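PDB 2Z8L: exotoxin 3 from Staphylococcus aureus, which binds the glycan sialyl Lewis X, as a staphylococcal superantigen-like protein built from an OB-fold domain and a beta-grasp domain. Local coordinates for residues A[29-34]-A[78-83]; A[107-112]-A[133-138]; A[111-116]-A[201-206]; A[147-152]-A[166-171]. All blocks are in the same frame, centred on the assembly; numbering follows the deposited sequence.

Interaction 1: A[29-34]-A[78-83]; sequences SKELKN and DIFVVK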
# COMPACT_ATOMS: atom_id res chain seq x y z
N SER A 29 8.13 -4.36 5.87
CA SER A 29 7.23 -3.22 5.99
C SER A 29 6.71 -3.15 7.42
O SER A 29 6.86 -4.11 8.18
CB SER A 29 6.09 -3.37 5.00
OG SER A 29 5.27 -4.49 5.32
N LYS A 30 6.16 -1.99 7.80
CA LYS A 30 5.55 -1.86 9.13
C LYS A 30 4.40 -0.87 9.14
O LYS A 30 4.37 0.07 8.35
CB LYS A 30 6.59 -1.49 10.17
CG LYS A 30 7.33 -0.20 9.97
CD LYS A 30 8.10 0.19 11.27
CE LYS A 30 9.23 1.23 11.08
NZ LYS A 30 10.26 0.87 10.02
N GLU A 31 3.40 -1.15 9.99
CA GLU A 31 2.21 -0.31 10.15
C GLU A 31 2.37 0.41 11.47
O GLU A 31 2.45 -0.25 12.53
CB GLU A 31 0.94 -1.18 10.19
CG GLU A 31 -0.31 -0.75 9.27
CD GLU A 31 -0.82 0.74 9.34
OE1 GLU A 31 -1.00 1.38 8.21
OE2 GLU A 31 -1.15 1.23 10.46
N LEU A 32 2.47 1.73 11.44
CA LEU A 32 2.59 2.52 12.65
C LEU A 32 1.22 3.07 12.95
O LEU A 32 0.49 3.43 12.05
CB LEU A 32 3.58 3.62 12.51
CG LEU A 32 5.01 3.15 12.24
CD1 LEU A 32 5.76 4.40 11.94
CD2 LEU A 32 5.60 2.38 13.42
N LYS A 33 0.83 3.03 14.22
CA LYS A 33 -0.52 3.34 14.60
C LYS A 33 -0.58 4.55 15.53
O LYS A 33 0.21 4.65 16.49
CB LYS A 33 -1.14 2.14 15.32
CG LYS A 33 -1.26 0.95 14.38
CD LYS A 33 -1.55 -0.37 15.06
CE LYS A 33 -1.46 -1.51 14.01
NZ LYS A 33 -0.06 -2.02 13.66
N ASN A 34 -1.57 5.40 15.28
CA ASN A 34 -1.86 6.54 16.11
C ASN A 34 -0.65 7.43 16.36
O ASN A 34 -0.31 7.82 17.51
CB ASN A 34 -2.51 6.11 17.41
CG ASN A 34 -3.10 7.27 18.17
OD1 ASN A 34 -3.60 8.20 17.59
ND2 ASN A 34 -3.00 7.23 19.52
N ASP A 78 -2.33 6.73 10.93
CA ASP A 78 -1.74 5.40 10.73
C ASP A 78 -0.81 5.54 9.50
O ASP A 78 -1.17 6.23 8.55
CB ASP A 78 -2.80 4.41 10.39
CG ASP A 78 -3.62 3.92 11.60
OD1 ASP A 78 -3.31 4.25 12.76
OD2 ASP A 78 -4.59 3.15 11.33
N ILE A 79 0.38 4.98 9.58
CA ILE A 79 1.32 5.04 8.45
C ILE A 79 1.84 3.67 8.06
O ILE A 79 2.36 2.93 8.90
CB ILE A 79 2.52 5.97 8.76
CG1 ILE A 79 1.99 7.26 9.39
CG2 ILE A 79 3.35 6.16 7.47
CD1 ILE A 79 2.99 8.26 9.68
N PHE A 80 1.75 3.34 6.77
CA PHE A 80 2.35 2.13 6.24
C PHE A 80 3.69 2.49 5.67
O PHE A 80 3.76 3.17 4.65
CB PHE A 80 1.44 1.51 5.16
CG PHE A 80 1.92 0.22 4.67
CD1 PHE A 80 1.92 -0.91 5.51
CD2 PHE A 80 2.48 0.10 3.41
CE1 PHE A 80 2.44 -2.12 5.03
CE2 PHE A 80 3.00 -1.11 2.95
CZ PHE A 80 2.95 -2.20 3.75
N VAL A 81 4.74 2.02 6.34
CA VAL A 81 6.11 2.37 6.05
C VAL A 81 6.84 1.22 5.32
O VAL A 81 6.80 0.05 5.77
CB VAL A 81 6.88 2.74 7.39
CG1 VAL A 81 8.36 3.02 7.07
CG2 VAL A 81 6.21 3.88 8.12
N VAL A 82 7.48 1.56 4.19
CA VAL A 82 8.41 0.70 3.48
C VAL A 82 9.68 1.52 3.30
O VAL A 82 9.66 2.56 2.70
CB VAL A 82 7.83 0.22 2.11
CG1 VAL A 82 8.88 -0.64 1.38
CG2 VAL A 82 6.55 -0.53 2.33
N LYS A 83 10.77 1.08 3.89
CA LYS A 83 11.99 1.85 3.87
C LYS A 83 12.47 2.03 2.44
O LYS A 83 12.63 1.04 1.72
CB LYS A 83 13.04 1.14 4.71
CG LYS A 83 14.18 1.97 5.06
CD LYS A 83 15.10 1.23 6.04
CE LYS A 83 14.33 0.82 7.32
NZ LYS A 83 15.23 0.80 8.53
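Across from segment 29-34, the Phe80 ring has Glu31 CG at its edge, near its plane, while Ser29 CB approaches obliquely, 3.6 Å from Phe80 CZ. With CG anti to the backbone N (chi1 -174°), Phe80 runs out on the same side of the sheet as Glu31, where Lys142 and Glu143 of helix 141-155 also touch it. Two carboxylates, those of Glu31 and Asp78, also meet, with planes turned 73° apart. Glu31 bends at chi2 (-50°), which folds its carboxylate back over the neighbouring strand and puts OE2 4.0 Å from Asp78 OD2. The two acidic groups probably raise each other's proton affinity, although Asp78 OD2 also forms a salt bridge with Lys136. Asp78 OD1 instead accepts a bond from Asn34 N, 3.3 Å away and met nearly along the C-O axis, where the chain turns a corner at Asn34. Between these ends the segments form an antiparallel ladder of the OB-fold domain, strand 30-33 lying against 77-81. Lys30 and Val81 exchange backbone bonds, and so do Leu32 and Ile79; the Leu32 N to Ile79 O bond, at 2.8 Å, is nearly straight at its hydrogen. Glu31 and Phe80 form the intervening non-hydrogen-bonded pair. On the opposite face of the sheet, Leu32 CD1 reaches Val81 CG2 at 3.9 Å, and Lys30 lies alongside Val81 with CG 3.9 Å from Val81 CB. Phe50 of strand 45-52 packs on both Leu32 and Ile79 on this face.

Interaction 2: A[107-112]-A[133-138]; sequences YDYLNA and YIYKEE. Unlike the reference sequence in segment 107-112: Asn111 (reference Ser).
Tyr109 and Tyr133 meet in a surface contact between two loops, one leading into strand 114-121 and the other following strand 124-131. The two rings pack obliquely, with planes at 31° and centroids 4.3 Å apart. Tyr109 CG stands between its own backbone N and carbonyl carbon (chi1 47°), a rotation that lays the ring against Tyr133, whose CD1 sits over the centre of one Tyr109 face. The methyl of Ala112 touches the Tyr133 ring as well. Tyr109 CB, placed by the backbone, makes a CH-pi contact over the face of the Tyr135 ring, 3.9 Å from its centroid. Tyr135 OH lies at the edge of the Tyr109 ring. Two waters bridge Asp108 and Tyr135. One donates to both Asp108 O and Tyr135 O; the other donates to Asp108 OD1 and is also bonded to Tyr135 OH, at a longer distance. Farther along, Leu110 passes obliquely across Ile134, its CD1 3.7 Å from Ile134 CG2, while its CD2 packs on CG of Glu137. The backbones join through Ile134 N, 2.9 Å from Asn111 O. Ile134 O takes Leu110 N at 2.9 Å and, more weakly, Asn111 N. Asn111 ND2 donates to the carbonyls of Gly197 and of Ile200, at the start of strand 200-207. With Leu110 and Asn111 both set against Ile134, this antiparallel bridge is a classic beta bulge.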
# COMPACT_ATOMS: atom_id res chain seq x y z
N TYR A 107 -13.47 -5.66 16.55
CA TYR A 107 -12.96 -6.88 17.17
C TYR A 107 -12.57 -7.88 16.15
O TYR A 107 -12.03 -8.92 16.51
CB TYR A 107 -13.96 -7.44 18.14
CG TYR A 107 -15.36 -7.59 17.63
CD1 TYR A 107 -16.34 -6.71 18.05
CD2 TYR A 107 -15.72 -8.63 16.79
CE1 TYR A 107 -17.62 -6.84 17.63
CE2 TYR A 107 -17.02 -8.77 16.38
CZ TYR A 107 -17.94 -7.84 16.78
OH TYR A 107 -19.25 -7.95 16.38
N ASP A 108 -12.83 -7.60 14.88
CA ASP A 108 -12.32 -8.43 13.81
C ASP A 108 -12.23 -7.55 12.56
O ASP A 108 -12.42 -6.33 12.59
CB ASP A 108 -13.21 -9.65 13.58
CG ASP A 108 -12.43 -10.92 13.14
OD1 ASP A 108 -11.25 -10.78 12.71
OD2 ASP A 108 -12.98 -12.06 13.30
N TYR A 109 -11.91 -8.16 11.45
CA TYR A 109 -11.85 -7.43 10.18
C TYR A 109 -13.21 -6.83 9.80
O TYR A 109 -14.27 -7.39 10.09
CB TYR A 109 -11.32 -8.30 9.05
CG TYR A 109 -11.92 -9.63 8.97
CD1 TYR A 109 -13.12 -9.85 8.35
CD2 TYR A 109 -11.28 -10.69 9.54
CE1 TYR A 109 -13.66 -11.18 8.28
CE2 TYR A 109 -11.79 -12.02 9.45
CZ TYR A 109 -13.00 -12.23 8.85
OH TYR A 109 -13.49 -13.54 8.81
N LEU A 110 -13.18 -5.68 9.13
CA LEU A 110 -14.42 -5.02 8.78
C LEU A 110 -14.91 -5.29 7.39
O LEU A 110 -16.05 -4.90 7.06
CB LEU A 110 -14.37 -3.53 9.10
CG LEU A 110 -13.23 -2.70 8.64
CD1 LEU A 110 -13.08 -2.65 7.07
CD2 LEU A 110 -13.27 -1.26 9.20
N ASN A 111 -14.11 -5.98 6.59
CA ASN A 111 -14.54 -6.38 5.25
C ASN A 111 -13.63 -7.53 4.82
O ASN A 111 -12.48 -7.58 5.20
CB ASN A 111 -14.40 -5.15 4.31
CG ASN A 111 -15.03 -5.30 2.95
OD1 ASN A 111 -15.83 -6.20 2.69
ND2 ASN A 111 -14.70 -4.33 2.06
N ALA A 112 -14.16 -8.45 4.01
CA ALA A 112 -13.42 -9.64 3.56
C ALA A 112 -13.71 -9.86 2.07
O ALA A 112 -14.27 -10.90 1.67
CB ALA A 112 -13.80 -10.85 4.35
N TYR A 133 -8.53 -9.87 4.00
CA TYR A 133 -9.17 -9.22 5.14
C TYR A 133 -8.69 -7.79 5.31
O TYR A 133 -7.48 -7.51 5.39
CB TYR A 133 -8.91 -10.04 6.37
CG TYR A 133 -9.40 -11.45 6.22
CD1 TYR A 133 -10.75 -11.72 6.13
CD2 TYR A 133 -8.51 -12.51 6.11
CE1 TYR A 133 -11.24 -13.00 5.98
CE2 TYR A 133 -9.00 -13.82 5.96
CZ TYR A 133 -10.37 -14.05 5.89
OH TYR A 133 -10.88 -15.35 5.76
N ILE A 134 -9.66 -6.87 5.48
CA ILE A 134 -9.44 -5.45 5.59
C ILE A 134 -9.79 -5.04 7.01
O ILE A 134 -10.88 -5.34 7.47
CB ILE A 134 -10.38 -4.67 4.61
CG1 ILE A 134 -10.21 -5.09 3.14
CG2 ILE A 134 -10.25 -3.17 4.74
CD1 ILE A 134 -8.89 -4.81 2.61
N TYR A 135 -8.84 -4.39 7.70
CA TYR A 135 -9.03 -3.95 9.08
C TYR A 135 -9.19 -2.46 9.23
O TYR A 135 -9.46 -2.00 10.36
CB TYR A 135 -7.86 -4.45 9.96
CG TYR A 135 -7.77 -5.96 10.00
CD1 TYR A 135 -8.33 -6.68 11.03
CD2 TYR A 135 -7.09 -6.65 9.01
CE1 TYR A 135 -8.25 -8.06 11.07
CE2 TYR A 135 -7.01 -8.02 9.07
CZ TYR A 135 -7.59 -8.71 10.08
OH TYR A 135 -7.53 -10.10 10.19
N LYS A 136 -9.06 -1.71 8.15
CA LYS A 136 -9.04 -0.27 8.22
C LYS A 136 -10.16 0.39 7.44
O LYS A 136 -10.42 0.02 6.33
CB LYS A 136 -7.64 0.27 7.77
CG LYS A 136 -6.61 0.03 8.87
CD LYS A 136 -5.18 0.43 8.49
CE LYS A 136 -5.07 1.84 7.83
NZ LYS A 136 -5.62 3.07 8.57
N GLU A 137 -10.71 1.45 8.03
CA GLU A 137 -11.70 2.27 7.37
C GLU A 137 -11.12 3.00 6.20
O GLU A 137 -11.81 3.17 5.21
CB GLU A 137 -12.29 3.30 8.34
CG GLU A 137 -13.06 2.68 9.45
CD GLU A 137 -13.24 3.62 10.66
OE1 GLU A 137 -12.83 4.81 10.58
OE2 GLU A 137 -13.73 3.12 11.67
N GLU A 138 -9.91 3.50 6.35
CA GLU A 138 -9.19 4.25 5.28
C GLU A 138 -7.94 3.44 4.99
O GLU A 138 -7.14 3.21 5.87
CB GLU A 138 -8.82 5.64 5.80
CG GLU A 138 -8.70 6.63 4.72
CD GLU A 138 -8.57 8.03 5.29
OE1 GLU A 138 -9.64 8.60 5.72
OE2 GLU A 138 -7.39 8.53 5.37
O HOH W 1 -10.86 -4.10 11.83
O HOH W 2 -9.31 -12.26 11.87

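Interaction 3: A[111-116]-A[201-206]; sequences NAPKFV and EKMEAN. Unlike the reference sequence in segment 111-116: Asn111 (reference Ser), Lys114 (reference Arg). Unlike the reference sequence in segment 201-206: Met203 (reference Ile).
Strands 114-116 and 201-206 run parallel, their axes 4.6 Å apart at closest approach and inclined by 19°, and three backbone bonds join them. Met203 N binds Lys114 O at 2.9 Å, Met203 O receives Val116 N, and Val116 O in turn takes Ala205 N. Met203 thus uses both its N-H and its carbonyl on the same neighbour. At the start of the pairing, where Lys114 N and Glu201 O stand too far apart to bond directly, a water accepts from Lys114 N and donates to Glu201 O. Pro113 lies beside this junction with CB 3.6 Å from Glu201 O. On the face toward helix 141-155, Phe115 has CG anti to the backbone N (chi1 -172°), and its ring extends along the neighbouring strand. Phe115 CD1 comes within 3.8 Å of Met203 CB and Phe115 CE1 within 3.8 Å of Ala205 CB, while Met203 O lies in plane at the ring edge. Leu148 of the helix touches both Phe115 and Met203. Val116 occupies the other face together with Lys202 and Glu204, and its CG2 approaches Lys202 CD at 4.2 Å. Lys202 bends at chi3 (57°), bringing NZ to 3.4 Å from Glu204 OE2 in a weak, long salt bridge within its own strand. The contact therefore separates its chemistry by face: apolar groups meet the helix beneath the beta-grasp sheet, whereas the charged ends of Lys202 and Glu204 gather on the other side and probably offset each other's charge, and the backbone bonds satisfy the buried polar atoms of Met203 between them.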
# COMPACT_ATOMS: atom_id res chain seq x y z
N ASN A 111 -14.11 -5.98 6.59
CA ASN A 111 -14.54 -6.38 5.25
C ASN A 111 -13.63 -7.53 4.82
O ASN A 111 -12.48 -7.58 5.20
CB ASN A 111 -14.40 -5.15 4.31
CG ASN A 111 -15.03 -5.30 2.95
OD1 ASN A 111 -15.83 -6.20 2.69
ND2 ASN A 111 -14.70 -4.33 2.06
N ALA A 112 -14.16 -8.45 4.01
CA ALA A 112 -13.42 -9.64 3.56
C ALA A 112 -13.71 -9.86 2.07
O ALA A 112 -14.27 -10.90 1.67
CB ALA A 112 -13.80 -10.85 4.35
N PRO A 113 -13.31 -8.90 1.25
CA PRO A 113 -13.56 -9.05 -0.20
C PRO A 113 -12.88 -10.31 -0.74
O PRO A 113 -11.80 -10.66 -0.32
CB PRO A 113 -12.93 -7.79 -0.81
CG PRO A 113 -11.93 -7.30 0.25
CD PRO A 113 -12.56 -7.67 1.57
N LYS A 114 -13.53 -10.95 -1.69
CA LYS A 114 -12.86 -12.01 -2.45
C LYS A 114 -11.66 -11.48 -3.24
O LYS A 114 -11.71 -10.38 -3.78
CB LYS A 114 -13.86 -12.64 -3.40
CG LYS A 114 -14.88 -13.50 -2.67
CD LYS A 114 -15.75 -14.30 -3.58
CE LYS A 114 -17.00 -14.72 -2.87
NZ LYS A 114 -17.90 -15.61 -3.69
N PHE A 115 -10.58 -12.27 -3.31
CA PHE A 115 -9.43 -11.99 -4.13
C PHE A 115 -9.36 -13.13 -5.15
O PHE A 115 -9.05 -14.24 -4.75
CB PHE A 115 -8.16 -11.97 -3.26
CG PHE A 115 -6.93 -11.52 -3.93
CD1 PHE A 115 -6.92 -10.80 -5.12
CD2 PHE A 115 -5.72 -11.75 -3.32
CE1 PHE A 115 -5.73 -10.34 -5.68
CE2 PHE A 115 -4.55 -11.34 -3.90
CZ PHE A 115 -4.56 -10.63 -5.06
N VAL A 116 -9.73 -12.84 -6.39
CA VAL A 116 -9.88 -13.89 -7.44
C VAL A 116 -8.57 -13.85 -8.24
O VAL A 116 -8.28 -12.86 -8.91
CB VAL A 116 -11.08 -13.65 -8.36
CG1 VAL A 116 -11.23 -14.72 -9.36
CG2 VAL A 116 -12.41 -13.60 -7.55
N GLU A 201 -15.33 -4.16 -2.98
CA GLU A 201 -16.18 -5.30 -3.30
C GLU A 201 -15.38 -6.58 -3.52
O GLU A 201 -15.75 -7.64 -3.04
CB GLU A 201 -17.04 -5.00 -4.53
CG GLU A 201 -18.00 -6.14 -4.97
CD GLU A 201 -18.90 -6.73 -3.87
OE1 GLU A 201 -19.21 -6.06 -2.85
OE2 GLU A 201 -19.35 -7.90 -4.05
N LYS A 202 -14.34 -6.49 -4.34
CA LYS A 202 -13.62 -7.64 -4.80
C LYS A 202 -12.27 -7.19 -5.38
O LYS A 202 -12.08 -6.02 -5.69
CB LYS A 202 -14.44 -8.36 -5.85
CG LYS A 202 -13.71 -9.31 -6.69
CD LYS A 202 -14.62 -10.02 -7.65
CE LYS A 202 -15.40 -9.07 -8.55
NZ LYS A 202 -15.92 -9.86 -9.74
N MET A 203 -11.29 -8.09 -5.43
CA MET A 203 -10.02 -7.79 -6.04
C MET A 203 -9.72 -8.93 -6.98
O MET A 203 -10.17 -10.07 -6.75
CB MET A 203 -8.97 -7.66 -4.97
CG MET A 203 -9.41 -6.59 -4.00
SD MET A 203 -8.31 -6.29 -2.71
CE MET A 203 -8.25 -7.87 -2.00
N GLU A 204 -9.07 -8.59 -8.08
CA GLU A 204 -8.74 -9.57 -9.12
C GLU A 204 -7.27 -9.48 -9.44
O GLU A 204 -6.68 -8.42 -9.30
CB GLU A 204 -9.57 -9.29 -10.35
CG GLU A 204 -11.03 -9.14 -10.10
CD GLU A 204 -11.79 -8.76 -11.34
OE1 GLU A 204 -11.20 -8.18 -12.30
OE2 GLU A 204 -13.03 -9.04 -11.36
N ALA A 205 -6.64 -10.60 -9.75
CA ALA A 205 -5.26 -10.58 -10.21
C ALA A 205 -5.17 -11.60 -11.32
O ALA A 205 -5.80 -12.65 -11.27
CB ALA A 205 -4.32 -10.96 -9.16
N ASN A 206 -4.47 -11.21 -12.38
CA ASN A 206 -4.15 -12.14 -13.49
C ASN A 206 -2.62 -12.27 -13.46
O ASN A 206 -1.93 -11.22 -13.53
CB ASN A 206 -4.72 -11.60 -14.82
CG ASN A 206 -6.27 -11.65 -14.90
OD1 ASN A 206 -7.00 -10.95 -14.17
ND2 ASN A 206 -6.78 -12.49 -15.79
O HOH W 3 -16.09 -10.27 -2.72

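Interaction 4: A[147-152]-A[166-171]; sequences KLRQYL and SKIKVI. Unlike the reference sequence in segment 166-171: Ile171 (reference Thr).
Leu148 and Leu152, one turn apart on helix 141-155, present their side chains to Ile168 on strand 167-172. This is the helix-on-sheet packing of the beta-grasp domain, in which the helix lies across the mixed five-stranded sheet; the short axes run at 133° to each other and come no nearer than 10.6 Å, a gap bridged by aliphatic side chains. The branches of Ile168 divide the work. Ile168 CG2, anti to the backbone N, meets CD1 of Leu148 at 3.9 Å, the two side chains passing at a slant. The other branch carries Ile168 CD1 deeper toward the helix, where it reaches Leu148 CB at 3.9 Å. Leu152 instead points at this branch tip to tip, its CD1 4.1 Å from Ile168 CD1. Arg149 joins through its aliphatic part alone, CG lying 4.1 Å from Ile168 CD1. Beyond that carbon the arginine chain stays extended as far as NE, which carries its guanidinium to a salt bridge with Asp145 and to hydrogen bonds with Tyr159 OH and the carbonyl of Lys184. A charged group is thereby led past the apolar contact and met by polar partners. Other strands of the sheet complete the surroundings: Phe180 touches Ile168 and Arg149, while Phe115 and Met203 pack on Leu148. A looser touch extends the contact along the strand, with Leu148 CD1 4.5 Å from Val170 CG2.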
# COMPACT_ATOMS: atom_id res chain seq x y z
N LYS A 147 0.90 -5.36 0.13
CA LYS A 147 0.47 -6.59 0.74
C LYS A 147 -0.05 -7.64 -0.28
O LYS A 147 0.17 -8.86 -0.10
CB LYS A 147 -0.55 -6.28 1.78
CG LYS A 147 0.10 -5.59 2.94
CD LYS A 147 -0.82 -5.50 4.08
CE LYS A 147 -0.01 -5.26 5.40
NZ LYS A 147 -0.90 -4.72 6.51
N LEU A 148 -0.81 -7.21 -1.29
CA LEU A 148 -1.31 -8.17 -2.27
C LEU A 148 -0.19 -8.73 -3.11
O LEU A 148 -0.14 -9.93 -3.34
CB LEU A 148 -2.35 -7.51 -3.15
CG LEU A 148 -3.70 -7.07 -2.53
CD1 LEU A 148 -4.51 -6.21 -3.49
CD2 LEU A 148 -4.53 -8.28 -2.02
N ARG A 149 0.76 -7.91 -3.56
CA ARG A 149 1.96 -8.47 -4.26
C ARG A 149 2.76 -9.41 -3.38
O ARG A 149 3.17 -10.48 -3.86
CB ARG A 149 2.89 -7.41 -4.84
CG ARG A 149 2.20 -6.48 -5.86
CD ARG A 149 3.21 -5.78 -6.70
NE ARG A 149 2.70 -4.54 -7.21
CZ ARG A 149 3.18 -3.89 -8.25
NH1 ARG A 149 4.19 -4.39 -8.94
NH2 ARG A 149 2.64 -2.73 -8.56
N GLN A 150 3.01 -9.04 -2.12
CA GLN A 150 3.76 -9.91 -1.25
C GLN A 150 3.07 -11.29 -1.10
O GLN A 150 3.73 -12.29 -1.13
CB GLN A 150 3.99 -9.23 0.09
CG GLN A 150 4.97 -9.97 0.97
CD GLN A 150 5.59 -9.11 2.04
OE1 GLN A 150 5.06 -9.07 3.17
NE2 GLN A 150 6.71 -8.43 1.72
N TYR A 151 1.75 -11.28 -0.97
CA TYR A 151 0.97 -12.52 -0.86
C TYR A 151 1.13 -13.35 -2.15
O TYR A 151 1.30 -14.56 -2.12
CB TYR A 151 -0.48 -12.22 -0.65
CG TYR A 151 -1.37 -13.40 -0.61
CD1 TYR A 151 -1.49 -14.14 0.55
CD2 TYR A 151 -2.10 -13.78 -1.71
CE1 TYR A 151 -2.29 -15.28 0.58
CE2 TYR A 151 -2.91 -14.90 -1.70
CZ TYR A 151 -3.00 -15.64 -0.54
OH TYR A 151 -3.81 -16.75 -0.54
N LEU A 152 1.08 -12.69 -3.31
CA LEU A 152 1.21 -13.39 -4.58
C LEU A 152 2.62 -13.94 -4.84
O LEU A 152 2.80 -14.98 -5.49
CB LEU A 152 0.74 -12.50 -5.74
CG LEU A 152 -0.72 -12.08 -5.75
CD1 LEU A 152 -0.91 -11.03 -6.83
CD2 LEU A 152 -1.63 -13.30 -5.93
N SER A 166 0.42 -8.48 -16.68
CA SER A 166 -0.23 -8.92 -15.44
C SER A 166 -0.68 -7.69 -14.64
O SER A 166 0.06 -6.71 -14.55
CB SER A 166 0.75 -9.78 -14.57
OG SER A 166 0.97 -11.06 -15.17
N LYS A 167 -1.82 -7.78 -13.99
CA LYS A 167 -2.32 -6.66 -13.16
C LYS A 167 -3.15 -7.16 -11.98
O LYS A 167 -3.67 -8.27 -12.00
CB LYS A 167 -3.23 -5.68 -13.93
CG LYS A 167 -2.72 -5.07 -15.21
CD LYS A 167 -3.86 -4.57 -16.08
CE LYS A 167 -3.40 -3.91 -17.44
NZ LYS A 167 -2.15 -4.50 -18.00
N ILE A 168 -3.25 -6.30 -10.97
CA ILE A 168 -4.23 -6.42 -9.89
C ILE A 168 -5.27 -5.31 -10.11
O ILE A 168 -4.90 -4.21 -10.53
CB ILE A 168 -3.56 -6.25 -8.52
CG1 ILE A 168 -2.62 -7.39 -8.21
CG2 ILE A 168 -4.64 -6.17 -7.42
CD1 ILE A 168 -1.74 -7.03 -7.02
N LYS A 169 -6.54 -5.63 -9.92
CA LYS A 169 -7.63 -4.65 -10.01
C LYS A 169 -8.41 -4.75 -8.71
O LYS A 169 -8.83 -5.82 -8.31
CB LYS A 169 -8.50 -4.93 -11.20
CG LYS A 169 -9.60 -3.98 -11.47
CD LYS A 169 -10.25 -4.29 -12.77
CE LYS A 169 -11.70 -3.85 -12.79
NZ LYS A 169 -12.34 -4.04 -14.12
N VAL A 170 -8.57 -3.62 -8.04
CA VAL A 170 -9.42 -3.50 -6.83
C VAL A 170 -10.71 -2.82 -7.24
O VAL A 170 -10.68 -1.73 -7.82
CB VAL A 170 -8.72 -2.65 -5.77
CG1 VAL A 170 -9.64 -2.39 -4.59
CG2 VAL A 170 -7.35 -3.30 -5.33
N ILE A 171 -11.85 -3.48 -7.02
CA ILE A 171 -13.12 -3.02 -7.53
C ILE A 171 -13.99 -2.62 -6.33
O ILE A 171 -14.10 -3.37 -5.33
CB ILE A 171 -13.83 -4.11 -8.33
CG1 ILE A 171 -12.94 -4.59 -9.48
CG2 ILE A 171 -15.20 -3.56 -8.83
CD1 ILE A 171 -13.31 -6.00 -10.07

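Overall arrangement
From the N terminus, interaction 1 closes first, joining 29-34 to 78-83 within the OB-fold domain. Interactions 2 and 3 then start from the same part of the chain, sharing Asn111 and Ala112. Interaction 2 closes a short loop around strands 114-121 and 124-131, whereas interaction 3 spans most of the beta-grasp domain to pair its first strand with its last. Interaction 4 is nested inside that long loop, setting helix 141-155 on the same sheet, where strands 167-172 and 200-207 are neighbours. Among the links between the domains are the salt bridge of Asp78 with Lys136, joining interactions 1 and 2, and the packing of Phe80 against Lys147, joining interactions 1 and 4.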